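Local coordinates for protein STU0660 (Streptococcus thermophilus, PDB 3ZTH) that is a large Csn2 protein of the CRISPR-Cas system that probably binds DNA and takes part in bacterial immunity, at residues 35-47 / 69-81. Numbering follows the deposited sequence.
Sequences WQILSWYFGGKKY and IVKRSSYHYIDIS
Helix-on-sheet packing, with Tyr77 and Asp79 of strand 76-80, outermost in the sheet of this chain, facing Ser39 and Trp35, joins the C-terminal half of helix 28-43 to a mixed sheet whose P-loop NTPase-like architecture the family assignment suggests. The axes of helix segment 35-43 and strand 76-80 come within 8.4 Å, their N-to-C directions 140° apart. Tyr77 lies between them: CD1 packs 3.5 Å from CB of Phe42, and the far end of its ring reaches CA of Ser39. Its hydroxyl donates to Asp79 OD2 on the anti lone pair, while Trp35 NE1 donates to the syn side of Asp79 OD2 at 2.8 Å, bent to 142°. Ser81 OG holds Asp79 OD1, so both carboxylate oxygens are engaged; Lys204 bonds to Ser81 OG and makes a cation-pi contact with Trp35, a positive charge that probably favours the Asp79 carboxylate.

Ahead of the strand, the edge of Tyr75 meets one face of Phe42 in a T-shaped stack, with Tyr41 CD2 over the opposite face. Tyr41 OH donates to Val70 O at 2.7 Å, and its ring takes Arg72 CG over the centre in a CH-pi contact. The Arg72 chain, bent at chi3 (60°), carries the guanidinium to the helix end. There NE bonds almost straight to Tyr41 O, Arg72 NH2 reaches Lys45 O at 3.0 Å and, weakly, Trp40 O, and Tyr47 OH sits over one guanidinium face. Arg72 thus binds carbonyls in the last helical turn and just beyond, where the helix dipole would probably favour its positive charge.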
loop_
_atom_site.group_PDB
_atom_site.type_symbol
_atom_site.label_atom_id
_atom_site.label_comp_id
_atom_site.label_asym_id
_atom_site.label_seq_id
_atom_site.Cartn_x
_atom_site.Cartn_y
_atom_site.Cartn_z
ATOM N N TRP A 35 10.888 -32.566 -0.168
ATOM C CA TRP A 35 11.233 -31.371 -0.944
ATOM C C TRP A 35 10.622 -30.109 -0.320
ATOM O O TRP A 35 11.276 -29.071 -0.228
ATOM C CB TRP A 35 10.735 -31.481 -2.396
ATOM C CG TRP A 35 10.882 -30.179 -3.123
ATOM C CD1 TRP A 35 12.045 -29.624 -3.574
ATOM C CD2 TRP A 35 9.863 -29.188 -3.334
ATOM N NE1 TRP A 35 11.821 -28.352 -4.037
ATOM C CE2 TRP A 35 10.494 -28.055 -3.904
ATOM C CE3 TRP A 35 8.483 -29.144 -3.090
ATOM C CZ2 TRP A 35 9.792 -26.888 -4.235
ATOM C CZ3 TRP A 35 7.780 -27.982 -3.418
ATOM C CH2 TRP A 35 8.439 -26.868 -3.985
ATOM N N GLN A 36 9.365 -30.200 0.098
ATOM C CA GLN A 36 8.670 -29.054 0.684
ATOM C C GLN A 36 9.357 -28.547 1.948
ATOM O O GLN A 36 9.483 -27.346 2.158
ATOM C CB GLN A 36 7.214 -29.432 0.992
ATOM C CG GLN A 36 6.321 -28.276 1.445
ATOM C CD GLN A 36 6.119 -27.221 0.364
ATOM O OE1 GLN A 36 6.869 -26.240 0.290
ATOM N NE2 GLN A 36 5.112 -27.427 -0.491
ATOM N N ILE A 37 9.787 -29.472 2.794
ATOM C CA ILE A 37 10.465 -29.109 4.028
ATOM C C ILE A 37 11.822 -28.493 3.704
ATOM O O ILE A 37 12.184 -27.444 4.236
ATOM C CB ILE A 37 10.711 -30.343 4.915
ATOM C CG1 ILE A 37 9.385 -30.916 5.415
ATOM C CG2 ILE A 37 11.600 -29.959 6.073
ATOM C CD1 ILE A 37 8.676 -30.023 6.441
ATOM N N LEU A 38 12.579 -29.161 2.840
ATOM C CA LEU A 38 13.895 -28.678 2.450
ATOM C C LEU A 38 13.869 -27.232 1.960
ATOM O O LEU A 38 14.637 -26.385 2.423
ATOM C CB LEU A 38 14.472 -29.577 1.359
ATOM C CG LEU A 38 15.145 -30.856 1.841
ATOM C CD1 LEU A 38 15.425 -31.769 0.669
ATOM C CD2 LEU A 38 16.429 -30.495 2.552
ATOM N N SER A 39 12.973 -26.948 1.028
ATOM C CA SER A 39 12.890 -25.606 0.484
ATOM C C SER A 39 12.426 -24.588 1.521
ATOM O O SER A 39 12.890 -23.452 1.525
ATOM C CB SER A 39 11.960 -25.592 -0.732
ATOM O OG SER A 39 10.635 -25.889 -0.356
ATOM N N TRP A 40 11.508 -24.986 2.396
ATOM C CA TRP A 40 11.015 -24.069 3.418
ATOM C C TRP A 40 12.098 -23.800 4.444
ATOM O O TRP A 40 12.352 -22.658 4.809
ATOM C CB TRP A 40 9.787 -24.655 4.111
ATOM C CG TRP A 40 8.492 -24.365 3.406
ATOM C CD1 TRP A 40 8.334 -23.873 2.135
ATOM C CD2 TRP A 40 7.169 -24.550 3.931
ATOM N NE1 TRP A 40 6.996 -23.741 1.842
ATOM C CE2 TRP A 40 6.259 -24.146 2.924
ATOM C CE3 TRP A 40 6.665 -25.015 5.155
ATOM C CZ2 TRP A 40 4.869 -24.193 3.108
ATOM C CZ3 TRP A 40 5.283 -25.061 5.337
ATOM C CH2 TRP A 40 4.402 -24.650 4.316
ATOM N N TYR A 41 12.738 -24.869 4.898
ATOM C CA TYR A 41 13.792 -24.781 5.889
ATOM C C TYR A 41 14.948 -23.903 5.425
ATOM O O TYR A 41 15.329 -22.946 6.106
ATOM C CB TYR A 41 14.326 -26.177 6.187
ATOM C CG TYR A 41 15.100 -26.289 7.481
ATOM C CD1 TYR A 41 14.440 -26.253 8.714
ATOM C CD2 TYR A 41 16.482 -26.490 7.476
ATOM C CE1 TYR A 41 15.129 -26.420 9.904
ATOM C CE2 TYR A 41 17.186 -26.661 8.664
ATOM C CZ TYR A 41 16.500 -26.629 9.876
ATOM O OH TYR A 41 17.176 -26.839 11.059
ATOM N N PHE A 42 15.512 -24.236 4.270
ATOM C CA PHE A 42 16.649 -23.493 3.743
ATOM C C PHE A 42 16.276 -22.298 2.881
ATOM O O PHE A 42 17.123 -21.459 2.593
ATOM C CB PHE A 42 17.557 -24.429 2.938
ATOM C CG PHE A 42 18.203 -25.512 3.766
ATOM C CD1 PHE A 42 19.011 -25.188 4.854
ATOM C CD2 PHE A 42 18.010 -26.855 3.453
ATOM C CE1 PHE A 42 19.615 -26.182 5.616
ATOM C CE2 PHE A 42 18.610 -27.857 4.210
ATOM C CZ PHE A 42 19.416 -27.519 5.294
ATOM N N GLY A 43 15.010 -22.218 2.485
ATOM C CA GLY A 43 14.555 -21.126 1.642
ATOM C C GLY A 43 14.117 -19.857 2.349
ATOM O O GLY A 43 13.781 -18.875 1.687
ATOM N N GLY A 44 14.100 -19.864 3.679
ATOM C CA GLY A 44 13.709 -18.667 4.403
ATOM C C GLY A 44 12.216 -18.486 4.612
ATOM O O GLY A 44 11.729 -17.371 4.821
ATOM N N LYS A 45 11.479 -19.585 4.559
ATOM C CA LYS A 45 10.041 -19.532 4.758
ATOM C C LYS A 45 9.661 -18.947 6.122
ATOM O O LYS A 45 10.213 -19.330 7.151
ATOM C CB LYS A 45 9.463 -20.942 4.633
ATOM C CG LYS A 45 7.996 -21.065 4.967
ATOM C CD LYS A 45 7.129 -20.472 3.880
ATOM C CE LYS A 45 5.658 -20.790 4.130
ATOM N NZ LYS A 45 4.792 -20.370 2.990
ATOM N N LYS A 46 8.718 -18.011 6.118
ATOM C CA LYS A 46 8.216 -17.413 7.352
ATOM C C LYS A 46 6.938 -18.208 7.620
ATOM O O LYS A 46 5.959 -18.104 6.884
ATOM C CB LYS A 46 7.911 -15.928 7.144
ATOM C CG LYS A 46 9.146 -15.107 6.771
ATOM C CD LYS A 46 8.768 -13.801 6.081
ATOM C CE LYS A 46 9.952 -13.207 5.328
ATOM N NZ LYS A 46 9.518 -12.196 4.321
ATOM N N TYR A 47 6.970 -19.016 8.669
ATOM C CA TYR A 47 5.860 -19.885 9.015
ATOM C C TYR A 47 4.630 -19.248 9.636
ATOM O O TYR A 47 4.730 -18.470 10.583
ATOM C CB TYR A 47 6.345 -20.971 9.965
ATOM C CG TYR A 47 7.605 -21.687 9.536
ATOM C CD1 TYR A 47 7.641 -22.441 8.362
ATOM C CD2 TYR A 47 8.741 -21.667 10.343
ATOM C CE1 TYR A 47 8.782 -23.169 8.003
ATOM C CE2 TYR A 47 9.881 -22.385 9.997
ATOM C CZ TYR A 47 9.895 -23.137 8.829
ATOM O OH TYR A 47 11.018 -23.864 8.502
ATOM N N ILE A 69 21.281 -29.618 15.288
ATOM C CA ILE A 69 20.471 -28.853 14.362
ATOM C C ILE A 69 21.291 -28.222 13.249
ATOM O O ILE A 69 22.319 -27.589 13.496
ATOM C CB ILE A 69 19.681 -27.754 15.094
ATOM C CG1 ILE A 69 18.598 -28.399 15.958
ATOM C CG2 ILE A 69 19.053 -26.807 14.093
ATOM C CD1 ILE A 69 17.743 -27.406 16.728
ATOM N N VAL A 70 20.833 -28.417 12.018
ATOM C CA VAL A 70 21.498 -27.847 10.857
ATOM C C VAL A 70 20.878 -26.474 10.663
ATOM O O VAL A 70 19.701 -26.369 10.364
ATOM C CB VAL A 70 21.242 -28.698 9.603
ATOM C CG1 VAL A 70 21.988 -28.110 8.412
ATOM C CG2 VAL A 70 21.675 -30.130 9.856
ATOM N N LYS A 71 21.663 -25.422 10.850
ATOM C CA LYS A 71 21.150 -24.060 10.714
ATOM C C LYS A 71 20.488 -23.791 9.369
ATOM O O LYS A 71 20.973 -24.223 8.324
ATOM C CB LYS A 71 22.270 -23.042 10.930
ATOM C CG LYS A 71 22.888 -23.086 12.307
ATOM C CD LYS A 71 23.899 -21.967 12.466
ATOM C CE LYS A 71 24.587 -22.028 13.820
ATOM N NZ LYS A 71 25.546 -20.896 13.989
ATOM N N ARG A 72 19.375 -23.065 9.410
ATOM C CA ARG A 72 18.632 -22.723 8.206
ATOM C C ARG A 72 19.450 -21.775 7.336
ATOM O O ARG A 72 19.255 -21.692 6.122
ATOM C CB ARG A 72 17.298 -22.069 8.582
ATOM C CG ARG A 72 16.374 -22.971 9.393
ATOM C CD ARG A 72 15.032 -22.308 9.663
ATOM N NE ARG A 72 14.333 -21.976 8.423
ATOM C CZ ARG A 72 13.190 -21.302 8.362
ATOM N NH1 ARG A 72 12.604 -20.884 9.472
ATOM N NH2 ARG A 72 12.632 -21.037 7.186
ATOM N N SER A 73 20.378 -21.071 7.971
ATOM C CA SER A 73 21.239 -20.114 7.288
ATOM C C SER A 73 22.496 -20.798 6.759
ATOM O O SER A 73 23.305 -20.186 6.066
ATOM C CB SER A 73 21.645 -19.011 8.267
ATOM O OG SER A 73 22.398 -19.554 9.343
ATOM N N SER A 74 22.651 -22.072 7.090
ATOM C CA SER A 74 23.818 -22.839 6.684
ATOM C C SER A 74 24.183 -22.815 5.192
ATOM O O SER A 74 25.351 -22.979 4.844
ATOM C CB SER A 74 23.654 -24.289 7.148
ATOM O OG SER A 74 24.827 -25.037 6.892
ATOM N N TYR A 75 23.206 -22.610 4.311
ATOM C CA TYR A 75 23.487 -22.599 2.873
ATOM C C TYR A 75 22.861 -21.433 2.135
ATOM O O TYR A 75 21.894 -20.841 2.601
ATOM C CB TYR A 75 22.925 -23.853 2.182
ATOM C CG TYR A 75 23.399 -25.192 2.683
ATOM C CD1 TYR A 75 24.590 -25.752 2.223
ATOM C CD2 TYR A 75 22.632 -25.924 3.584
ATOM C CE1 TYR A 75 24.997 -27.011 2.644
ATOM C CE2 TYR A 75 23.033 -27.185 4.010
ATOM C CZ TYR A 75 24.216 -27.721 3.537
ATOM O OH TYR A 75 24.616 -28.968 3.973
ATOM N N HIS A 76 23.426 -21.122 0.970
ATOM C CA HIS A 76 22.864 -20.118 0.081
ATOM C C HIS A 76 22.019 -21.052 -0.780
ATOM O O HIS A 76 22.514 -21.664 -1.727
ATOM C CB HIS A 76 23.941 -19.450 -0.772
ATOM C CG HIS A 76 24.631 -18.314 -0.085
ATOM N ND1 HIS A 76 25.761 -18.485 0.687
ATOM C CD2 HIS A 76 24.319 -16.997 -0.012
ATOM C CE1 HIS A 76 26.115 -17.323 1.206
ATOM N NE2 HIS A 76 25.257 -16.405 0.798
ATOM N N TYR A 77 20.752 -21.178 -0.412
ATOM C CA TYR A 77 19.808 -22.074 -1.070
ATOM C C TYR A 77 19.148 -21.572 -2.354
ATOM O O TYR A 77 18.604 -20.472 -2.394
ATOM C CB TYR A 77 18.714 -22.430 -0.067
ATOM C CG TYR A 77 17.735 -23.472 -0.538
ATOM C CD1 TYR A 77 18.063 -24.825 -0.499
ATOM C CD2 TYR A 77 16.476 -23.109 -1.018
ATOM C CE1 TYR A 77 17.161 -25.796 -0.921
ATOM C CE2 TYR A 77 15.566 -24.070 -1.448
ATOM C CZ TYR A 77 15.916 -25.413 -1.396
ATOM O OH TYR A 77 15.028 -26.377 -1.822
ATOM N N ILE A 78 19.190 -22.384 -3.402
ATOM C CA ILE A 78 18.534 -22.013 -4.648
ATOM C C ILE A 78 17.638 -23.148 -5.105
ATOM O O ILE A 78 18.117 -24.237 -5.425
ATOM C CB ILE A 78 19.506 -21.737 -5.786
ATOM C CG1 ILE A 78 20.331 -20.489 -5.489
ATOM C CG2 ILE A 78 18.716 -21.576 -7.080
ATOM C CD1 ILE A 78 21.253 -20.072 -6.643
ATOM N N ASP A 79 16.339 -22.887 -5.148
ATOM C CA ASP A 79 15.389 -23.902 -5.564
ATOM C C ASP A 79 14.985 -23.753 -7.017
ATOM O O ASP A 79 14.499 -22.710 -7.429
ATOM C CB ASP A 79 14.133 -23.848 -4.699
ATOM C CG ASP A 79 13.291 -25.102 -4.835
ATOM O OD1 ASP A 79 12.451 -25.151 -5.757
ATOM O OD2 ASP A 79 13.485 -26.044 -4.036
ATOM N N ILE A 80 15.196 -24.806 -7.794
ATOM C CA ILE A 80 14.816 -24.800 -9.192
ATOM C C ILE A 80 13.855 -25.954 -9.464
ATOM O O ILE A 80 14.268 -27.090 -9.682
ATOM C CB ILE A 80 16.048 -24.898 -10.104
ATOM C CG1 ILE A 80 16.835 -23.586 -10.025
ATOM C CG2 ILE A 80 15.628 -25.152 -11.537
ATOM C CD1 ILE A 80 18.052 -23.549 -10.926
ATOM N N SER A 81 12.563 -25.648 -9.423
ATOM C CA SER A 81 11.529 -26.644 -9.662
ATOM C C SER A 81 10.780 -26.355 -10.947
ATOM O O SER A 81 9.805 -27.027 -11.264
ATOM C CB SER A 81 10.556 -26.699 -8.483
ATOM O OG SER A 81 11.191 -27.278 -7.350
HETATM O O HOH W 1 16.210 -20.224 5.678
#